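Long-range contacts in OsmC family protein (Rhodothermus marinus, PDB 5CML), which probably hydrolyses carboxylic esters through its alpha/beta-hydrolase domain, the part modelled here, which in the full-length thermophile protein is joined to an OsmC domain: residues R19-V24 with V61-F66; A30-A35 with P102-G107. All coordinates share one frame; numbering follows the deposited sequence.

Both contacts belong to the same mixed central sheet and sit side by side in it, because strand 59-65 of interaction 1 is the neighbour of strand 30-36 of interaction 2; L62 N reaches A32 O at 2.8 Å, a probable hydrogen bond between the two. Interaction 2 lies deep, its centre about 8 Å from the centre of the chain, and joins parallel strands through apolar side chains and backbone bonds. Interaction 1, whose centre lies about 12 Å from the centre of the chain, is an antiparallel pairing nearer the sheet's edge; it is mostly buried too, but it carries a charged pair on one face and an exposed arginine, R19, on its solvent side.

Interaction 1. Residues R19-V24 with V61-F66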
ATOM      1  N   ARG A  19       0.016   8.162  10.426  1.00 25.71           N
ATOM      2  CA  ARG A  19       0.637   9.469  10.261  1.00 24.66           C
ATOM      3  C   ARG A  19       0.022  10.129   9.038  1.00 23.58           C
ATOM      4  O   ARG A  19      -0.128   9.490   8.004  1.00 24.84           O
ATOM      5  CB  ARG A  19       2.158   9.343  10.102  1.00 27.79           C
ATOM      6  CG  ARG A  19       2.855   8.748  11.312  1.00 34.93           C
ATOM      7  CD  ARG A  19       3.007   9.753  12.429  1.00 40.59           C
ATOM      8  NE  ARG A  19       4.320  10.387  12.371  1.00 46.39           N
ATOM      9  CZ  ARG A  19       4.667  11.491  13.034  1.00 50.61           C
ATOM     10  NH1 ARG A  19       3.792  12.115  13.811  1.00 50.71           N
ATOM     11  NH2 ARG A  19       5.896  11.978  12.903  1.00 51.76           N
ATOM     12  N   LEU A  20      -0.362  11.393   9.188  1.00 21.82           N
ATOM     13  CA  LEU A  20      -0.970  12.166   8.121  1.00 21.85           C
ATOM     14  C   LEU A  20      -0.020  13.283   7.703  1.00 23.18           C
ATOM     15  O   LEU A  20       0.333  14.140   8.505  1.00 25.26           O
ATOM     16  CB  LEU A  20      -2.317  12.742   8.577  1.00 23.47           C
ATOM     17  CG  LEU A  20      -3.036  13.625   7.564  1.00 24.81           C
ATOM     18  CD1 LEU A  20      -3.396  12.838   6.323  1.00 27.80           C
ATOM     19  CD2 LEU A  20      -4.267  14.249   8.201  1.00 27.12           C
ATOM     20  N   ASP A  21       0.418  13.232   6.454  1.00 23.31           N
ATOM     21  CA  ASP A  21       1.356  14.199   5.901  1.00 23.37           C
ATOM     22  C   ASP A  21       0.576  15.170   5.028  1.00 23.06           C
ATOM     23  O   ASP A  21      -0.117  14.745   4.094  1.00 23.22           O
ATOM     24  CB  ASP A  21       2.431  13.490   5.068  1.00 26.10           C
ATOM     25  CG  ASP A  21       3.289  12.524   5.882  1.00 32.68           C
ATOM     26  OD1 ASP A  21       3.311  12.592   7.119  1.00 34.60           O
ATOM     27  OD2 ASP A  21       3.973  11.680   5.270  1.00 38.99           O
ATOM     28  N   LEU A  22       0.619  16.454   5.378  1.00 22.10           N
ATOM     29  CA  LEU A  22      -0.199  17.466   4.730  1.00 21.56           C
ATOM     30  C   LEU A  22       0.657  18.387   3.865  1.00 23.05           C
ATOM     31  O   LEU A  22       1.786  18.697   4.234  1.00 24.43           O
ATOM     32  CB  LEU A  22      -0.933  18.288   5.789  1.00 23.27           C
ATOM     33  CG  LEU A  22      -1.935  17.490   6.638  1.00 24.63           C
ATOM     34  CD1 LEU A  22      -2.291  18.249   7.868  1.00 29.08           C
ATOM     35  CD2 LEU A  22      -3.196  17.157   5.847  1.00 26.20           C
ATOM     36  N   PRO A  23       0.122  18.849   2.722  1.00 21.20           N
ATOM     37  CA  PRO A  23       0.894  19.744   1.858  1.00 19.84           C
ATOM     38  C   PRO A  23       0.762  21.200   2.318  1.00 21.95           C
ATOM     39  O   PRO A  23      -0.044  21.490   3.225  1.00 24.51           O
ATOM     40  CB  PRO A  23       0.238  19.548   0.503  1.00 19.14           C
ATOM     41  CG  PRO A  23      -1.158  19.332   0.812  1.00 21.28           C
ATOM     42  CD  PRO A  23      -1.174  18.519   2.103  1.00 21.67           C
ATOM     43  N   VAL A  24       1.492  22.097   1.663  1.00 23.09           N
ATOM     44  CA  VAL A  24       1.320  23.536   1.867  1.00 24.70           C
ATOM     45  C   VAL A  24      -0.062  24.005   1.398  1.00 26.32           C
ATOM     46  O   VAL A  24      -0.679  24.875   2.032  1.00 28.85           O
ATOM     47  CB  VAL A  24       2.450  24.314   1.122  1.00 23.76           C
ATOM     48  CG1 VAL A  24       2.230  25.806   1.137  1.00 27.98           C
ATOM     49  CG2 VAL A  24       3.750  24.004   1.783  1.00 25.34           C
ATOM     50  N   VAL A  61      -1.200  12.690   2.464  1.00 21.23           N
ATOM     51  CA  VAL A  61      -0.913  11.248   2.490  1.00 21.39           C
ATOM     52  C   VAL A  61      -1.123  10.676   3.891  1.00 20.20           C
ATOM     53  O   VAL A  61      -0.485  11.133   4.853  1.00 22.82           O
ATOM     54  CB  VAL A  61       0.550  10.948   2.050  1.00 22.37           C
ATOM     55  CG1 VAL A  61       0.789   9.452   2.013  1.00 22.50           C
ATOM     56  CG2 VAL A  61       0.876  11.531   0.672  1.00 23.81           C
ATOM     57  N   LEU A  62      -2.012   9.689   4.001  1.00 20.12           N
ATOM     58  CA  LEU A  62      -2.181   8.945   5.246  1.00 19.84           C
ATOM     59  C   LEU A  62      -1.347   7.669   5.144  1.00 21.84           C
ATOM     60  O   LEU A  62      -1.674   6.744   4.389  1.00 22.89           O
ATOM     61  CB  LEU A  62      -3.647   8.610   5.516  1.00 20.74           C
ATOM     62  CG  LEU A  62      -3.940   7.924   6.859  1.00 23.05           C
ATOM     63  CD1 LEU A  62      -3.679   8.880   8.035  1.00 25.26           C
ATOM     64  CD2 LEU A  62      -5.362   7.433   6.911  1.00 24.42           C
ATOM     65  N   ARG A  63      -0.275   7.625   5.919  1.00 20.94           N
ATOM     66  CA  ARG A  63       0.592   6.462   5.961  1.00 23.39           C
ATOM     67  C   ARG A  63       0.062   5.478   6.967  1.00 22.85           C
ATOM     68  O   ARG A  63      -0.086   5.795   8.151  1.00 24.60           O
ATOM     69  CB  ARG A  63       2.007   6.868   6.329  1.00 23.96           C
ATOM     70  CG  ARG A  63       2.687   7.664   5.262  1.00 26.65           C
ATOM     71  CD  ARG A  63       4.090   7.968   5.648  1.00 30.55           C
ATOM     72  NE  ARG A  63       4.211   9.186   6.447  1.00 32.86           N
ATOM     73  CZ  ARG A  63       4.846   9.263   7.610  1.00 33.71           C
ATOM     74  NH1 ARG A  63       5.376   8.173   8.174  1.00 33.66           N
ATOM     75  NH2 ARG A  63       4.928  10.439   8.223  1.00 34.55           N
ATOM     76  N   PHE A  64      -0.242   4.283   6.482  1.00 22.61           N
ATOM     77  CA  PHE A  64      -0.763   3.235   7.328  1.00 25.20           C
ATOM     78  C   PHE A  64       0.241   2.103   7.358  1.00 24.56           C
ATOM     79  O   PHE A  64       0.561   1.521   6.323  1.00 23.26           O
ATOM     80  CB  PHE A  64      -2.113   2.755   6.816  1.00 28.98           C
ATOM     81  CG  PHE A  64      -2.697   1.656   7.629  1.00 34.96           C
ATOM     82  CD1 PHE A  64      -3.432   1.944   8.765  1.00 40.21           C
ATOM     83  CD2 PHE A  64      -2.495   0.331   7.277  1.00 39.14           C
ATOM     84  CE1 PHE A  64      -3.973   0.934   9.527  1.00 42.12           C
ATOM     85  CE2 PHE A  64      -3.038  -0.690   8.039  1.00 41.76           C
ATOM     86  CZ  PHE A  64      -3.771  -0.385   9.164  1.00 43.16           C
ATOM     87  N   ASP A  65       0.747   1.820   8.548  1.00 25.21           N
ATOM     88  CA  ASP A  65       1.742   0.773   8.742  1.00 26.21           C
ATOM     89  C   ASP A  65       1.093  -0.603   8.733  1.00 25.05           C
ATOM     90  O   ASP A  65       0.479  -1.032   9.718  1.00 26.16           O
ATOM     91  CB  ASP A  65       2.478   1.002  10.060  1.00 28.66           C
ATOM     92  CG  ASP A  65       3.380  -0.144  10.431  1.00 32.10           C
ATOM     93  OD1 ASP A  65       3.843  -0.874   9.524  1.00 31.90           O
ATOM     94  OD2 ASP A  65       3.629  -0.310  11.640  1.00 35.16           O
ATOM     95  N   PHE A  66       1.261  -1.301   7.618  1.00 23.60           N
ATOM     96  CA  PHE A  66       0.594  -2.577   7.405  1.00 26.93           C
ATOM     97  C   PHE A  66       1.182  -3.670   8.288  1.00 28.07           C
ATOM     98  O   PHE A  66       0.548  -4.695   8.522  1.00 29.84           O
ATOM     99  CB  PHE A  66       0.703  -2.951   5.920  1.00 30.38           C
ATOM    100  CG  PHE A  66      -0.164  -4.093   5.518  1.00 35.76           C
ATOM    101  CD1 PHE A  66      -1.492  -3.890   5.177  1.00 37.26           C
ATOM    102  CD2 PHE A  66       0.344  -5.378   5.493  1.00 39.26           C
ATOM    103  CE1 PHE A  66      -2.308  -4.981   4.810  1.00 38.19           C
ATOM    104  CE2 PHE A  66      -0.458  -6.455   5.120  1.00 40.35           C
ATOM    105  CZ  PHE A  66      -1.781  -6.246   4.776  1.00 40.68           C
TER
HETATM  106  O   HOH W   1       6.788  10.001  10.882  1.00 55.00           O
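R63 reaches across to D21 and grips its carboxylate side-on in a two-pronged salt bridge. R63 NE donates to D21 OD2 at 2.8 Å, and R63 NH2 donates at 2.9 Å to D21 OD1, which accepts through its syn lone pair. The fit is not flat: the carboxylate and guanidinium planes are turned 37° apart, and NE approaches OD2 from out of the carboxylate plane. A bend in the R63 chain at chi3 (-87°) turns the guanidinium across toward strand 15-22 and the D21 carboxylate. S51 of helix 45-56 also hydrogen-bonds OD2, so this oxygen has two partners.

Under these side chains the backbones are tightly joined. R19 pairs with R63 and D21 with V61 as antiparallel hydrogen-bonded pairs; the D21 N to V61 O bond is 2.8 Å long and almost straight, while R19 N to R63 O stretches to 3.3 Å. Between them L20 and L62 form a non-hydrogen-bonded pair on the other face, L20 CB meeting L62 CD1 at 4.1 Å, with helix 85-98 packed on L62. This is the antiparallel beginning of an alpha/beta-hydrolase sheet, where strand 15-22 lies between strands 2-9 and 59-65.

The solvent side is looser. R19 lies alongside R63, its CB 3.5 Å from R63 NH2 over one face of that guanidinium, but the two guanidinium planes stand 78° apart. A water accepts from R19 NE and, at 3.3 Å, from R63 NH2, bridging the like charges, while R19 NH1 hydrogen-bonds T5 OG1 on strand 2-9. A leucine in place of R63 would probably leave the buried D21 carboxylate without its countercharge in this contact.

Interaction 2. Residues A30-A35 with P102-G107; sequences AYALFA and PALLIG
Four backbone hydrogen bonds tie A30-A35 to P102-G107, and strands 30-35 and 104-107 run parallel, 12° apart in direction. L33 sits between L104 and I106: its N donates to L104 O, and its O accepts from I106 N at 2.8 Å. A35 N donates to I106 O, and A103 N to Y31 O. CA-H...O contacts fill in between, such as G107 CA to A35 O at 3.2 Å.

Apolar contacts line both faces. On one, I106 reaches two residues: CG2 touches F34 CD1 at 3.5 Å, while CD1 extends to A32 CB at 4.0 Å. Chi1 of -49° sets CG1 of I106 beside the backbone N and leaves CG2 anti to it, where it meets the F34 ring obliquely. L104 CD2 also meets A32 CB, and L244 of helix 234-252 packs against both L104 and I106. On the opposite face L105 CD2 rests on L33 CB at 3.7 Å, with helix 85-98 against L33.

Such parallel central strands are the heart of an alpha/beta-hydrolase fold; strand 104-108 runs through G107 into what is probably the nucleophile elbow, the tight strand-to-helix turn that would present the esterase's catalytic serine.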
ATOM      1  N   ALA A  30      -5.529  15.950  -3.536  1.00 23.81           N
ATOM      2  CA  ALA A  30      -6.205  14.709  -3.192  1.00 23.84           C
ATOM      3  C   ALA A  30      -5.614  14.171  -1.896  1.00 23.16           C
ATOM      4  O   ALA A  30      -4.490  14.528  -1.523  1.00 23.24           O
ATOM      5  CB  ALA A  30      -6.082  13.653  -4.318  1.00 23.40           C
ATOM      6  N   TYR A  31      -6.376  13.315  -1.224  1.00 21.69           N
ATOM      7  CA  TYR A  31      -5.869  12.530  -0.115  1.00 20.71           C
ATOM      8  C   TYR A  31      -5.545  11.125  -0.627  1.00 21.68           C
ATOM      9  O   TYR A  31      -6.327  10.546  -1.396  1.00 23.45           O
ATOM     10  CB  TYR A  31      -6.891  12.450   1.040  1.00 20.13           C
ATOM     11  CG  TYR A  31      -7.070  13.767   1.766  1.00 20.45           C
ATOM     12  CD1 TYR A  31      -7.847  14.782   1.221  1.00 21.87           C
ATOM     13  CD2 TYR A  31      -6.445  13.999   2.978  1.00 20.89           C
ATOM     14  CE1 TYR A  31      -7.999  15.995   1.872  1.00 22.69           C
ATOM     15  CE2 TYR A  31      -6.575  15.216   3.622  1.00 21.71           C
ATOM     16  CZ  TYR A  31      -7.371  16.200   3.070  1.00 22.49           C
ATOM     17  OH  TYR A  31      -7.533  17.417   3.722  1.00 25.06           O
ATOM     18  N   ALA A  32      -4.404  10.601  -0.198  1.00 20.78           N
ATOM     19  CA  ALA A  32      -3.961   9.264  -0.570  1.00 19.17           C
ATOM     20  C   ALA A  32      -3.849   8.429   0.679  1.00 21.44           C
ATOM     21  O   ALA A  32      -3.365   8.908   1.698  1.00 24.59           O
ATOM     22  CB  ALA A  32      -2.621   9.307  -1.295  1.00 20.93           C
ATOM     23  N   LEU A  33      -4.274   7.171   0.595  1.00 21.18           N
ATOM     24  CA  LEU A  33      -4.019   6.186   1.635  1.00 21.55           C
ATOM     25  C   LEU A  33      -2.838   5.375   1.163  1.00 20.48           C
ATOM     26  O   LEU A  33      -2.845   4.874   0.038  1.00 21.11           O
ATOM     27  CB  LEU A  33      -5.234   5.275   1.879  1.00 23.62           C
ATOM     28  CG  LEU A  33      -4.996   4.090   2.821  1.00 28.36           C
ATOM     29  CD1 LEU A  33      -4.642   4.616   4.207  1.00 31.83           C
ATOM     30  CD2 LEU A  33      -6.211   3.133   2.895  1.00 33.17           C
ATOM     31  N   PHE A  34      -1.826   5.276   2.008  1.00 20.32           N
ATOM     32  CA  PHE A  34      -0.575   4.607   1.654  1.00 19.36           C
ATOM     33  C   PHE A  34      -0.317   3.495   2.656  1.00 20.31           C
ATOM     34  O   PHE A  34       0.192   3.738   3.755  1.00 20.90           O
ATOM     35  CB  PHE A  34       0.565   5.635   1.632  1.00 19.16           C
ATOM     36  CG  PHE A  34       1.898   5.116   1.143  1.00 21.70           C
ATOM     37  CD1 PHE A  34       2.055   3.854   0.599  1.00 22.52           C
ATOM     38  CD2 PHE A  34       3.013   5.942   1.232  1.00 24.17           C
ATOM     39  CE1 PHE A  34       3.306   3.418   0.149  1.00 24.26           C
ATOM     40  CE2 PHE A  34       4.263   5.522   0.784  1.00 26.09           C
ATOM     41  CZ  PHE A  34       4.407   4.250   0.240  1.00 24.73           C
ATOM     42  N   ALA A  35      -0.682   2.273   2.266  1.00 20.79           N
ATOM     43  CA  ALA A  35      -0.480   1.093   3.107  1.00 20.12           C
ATOM     44  C   ALA A  35       0.849   0.467   2.746  1.00 21.16           C
ATOM     45  O   ALA A  35       1.053   0.085   1.608  1.00 21.81           O
ATOM     46  CB  ALA A  35      -1.582   0.116   2.912  1.00 21.69           C
ATOM     47  N   PRO A 102     -10.449   9.116   0.091  1.00 22.45           N
ATOM     48  CA  PRO A 102      -9.198   9.105  -0.689  1.00 22.25           C
ATOM     49  C   PRO A 102      -9.450   8.840  -2.169  1.00 21.62           C
ATOM     50  O   PRO A 102     -10.235   7.958  -2.544  1.00 24.83           O
ATOM     51  CB  PRO A 102      -8.389   7.968  -0.055  1.00 26.07           C
ATOM     52  CG  PRO A 102      -9.458   7.054   0.554  1.00 24.72           C
ATOM     53  CD  PRO A 102     -10.544   7.988   1.030  1.00 24.60           C
ATOM     54  N   ALA A 103      -8.769   9.616  -3.002  1.00 21.50           N
ATOM     55  CA  ALA A 103      -8.873   9.501  -4.441  1.00 19.81           C
ATOM     56  C   ALA A 103      -7.744   8.643  -4.992  1.00 20.05           C
ATOM     57  O   ALA A 103      -7.805   8.234  -6.130  1.00 20.49           O
ATOM     58  CB  ALA A 103      -8.846  10.874  -5.090  1.00 22.24           C
ATOM     59  N   LEU A 104      -6.740   8.363  -4.166  1.00 19.20           N
ATOM     60  CA  LEU A 104      -5.572   7.571  -4.581  1.00 19.17           C
ATOM     61  C   LEU A 104      -5.273   6.563  -3.495  1.00 19.07           C
ATOM     62  O   LEU A 104      -5.179   6.933  -2.314  1.00 21.24           O
ATOM     63  CB  LEU A 104      -4.353   8.475  -4.816  1.00 19.70           C
ATOM     64  CG  LEU A 104      -2.976   7.854  -5.094  1.00 20.91           C
ATOM     65  CD1 LEU A 104      -2.971   7.061  -6.360  1.00 20.72           C
ATOM     66  CD2 LEU A 104      -1.916   8.942  -5.163  1.00 22.02           C
ATOM     67  N   LEU A 105      -5.162   5.288  -3.879  1.00 18.48           N
ATOM     68  CA  LEU A 105      -4.659   4.259  -2.989  1.00 17.88           C
ATOM     69  C   LEU A 105      -3.269   3.869  -3.441  1.00 19.92           C
ATOM     70  O   LEU A 105      -3.044   3.649  -4.632  1.00 20.77           O
ATOM     71  CB  LEU A 105      -5.556   3.021  -3.010  1.00 20.75           C
ATOM     72  CG  LEU A 105      -6.956   3.183  -2.449  1.00 23.39           C
ATOM     73  CD1 LEU A 105      -7.703   1.811  -2.499  1.00 25.16           C
ATOM     74  CD2 LEU A 105      -6.986   3.764  -1.030  1.00 25.08           C
ATOM     75  N   ILE A 106      -2.370   3.730  -2.474  1.00 18.78           N
ATOM     76  CA  ILE A 106      -0.994   3.310  -2.712  1.00 19.71           C
ATOM     77  C   ILE A 106      -0.688   2.154  -1.782  1.00 18.99           C
ATOM     78  O   ILE A 106      -0.950   2.246  -0.582  1.00 19.58           O
ATOM     79  CB  ILE A 106       0.030   4.447  -2.425  1.00 19.16           C
ATOM     80  CG1 ILE A 106      -0.377   5.759  -3.098  1.00 19.18           C
ATOM     81  CG2 ILE A 106       1.438   4.006  -2.837  1.00 19.92           C
ATOM     82  CD1 ILE A 106       0.360   7.007  -2.527  1.00 21.10           C
ATOM     83  N   GLY A 107      -0.109   1.079  -2.310  1.00 19.22           N
ATOM     84  CA  GLY A 107       0.255  -0.046  -1.475  1.00 19.76           C
ATOM     85  C   GLY A 107       1.643  -0.572  -1.773  1.00 20.24           C
ATOM     86  O   GLY A 107       1.984  -0.799  -2.924  1.00 21.85           O
TER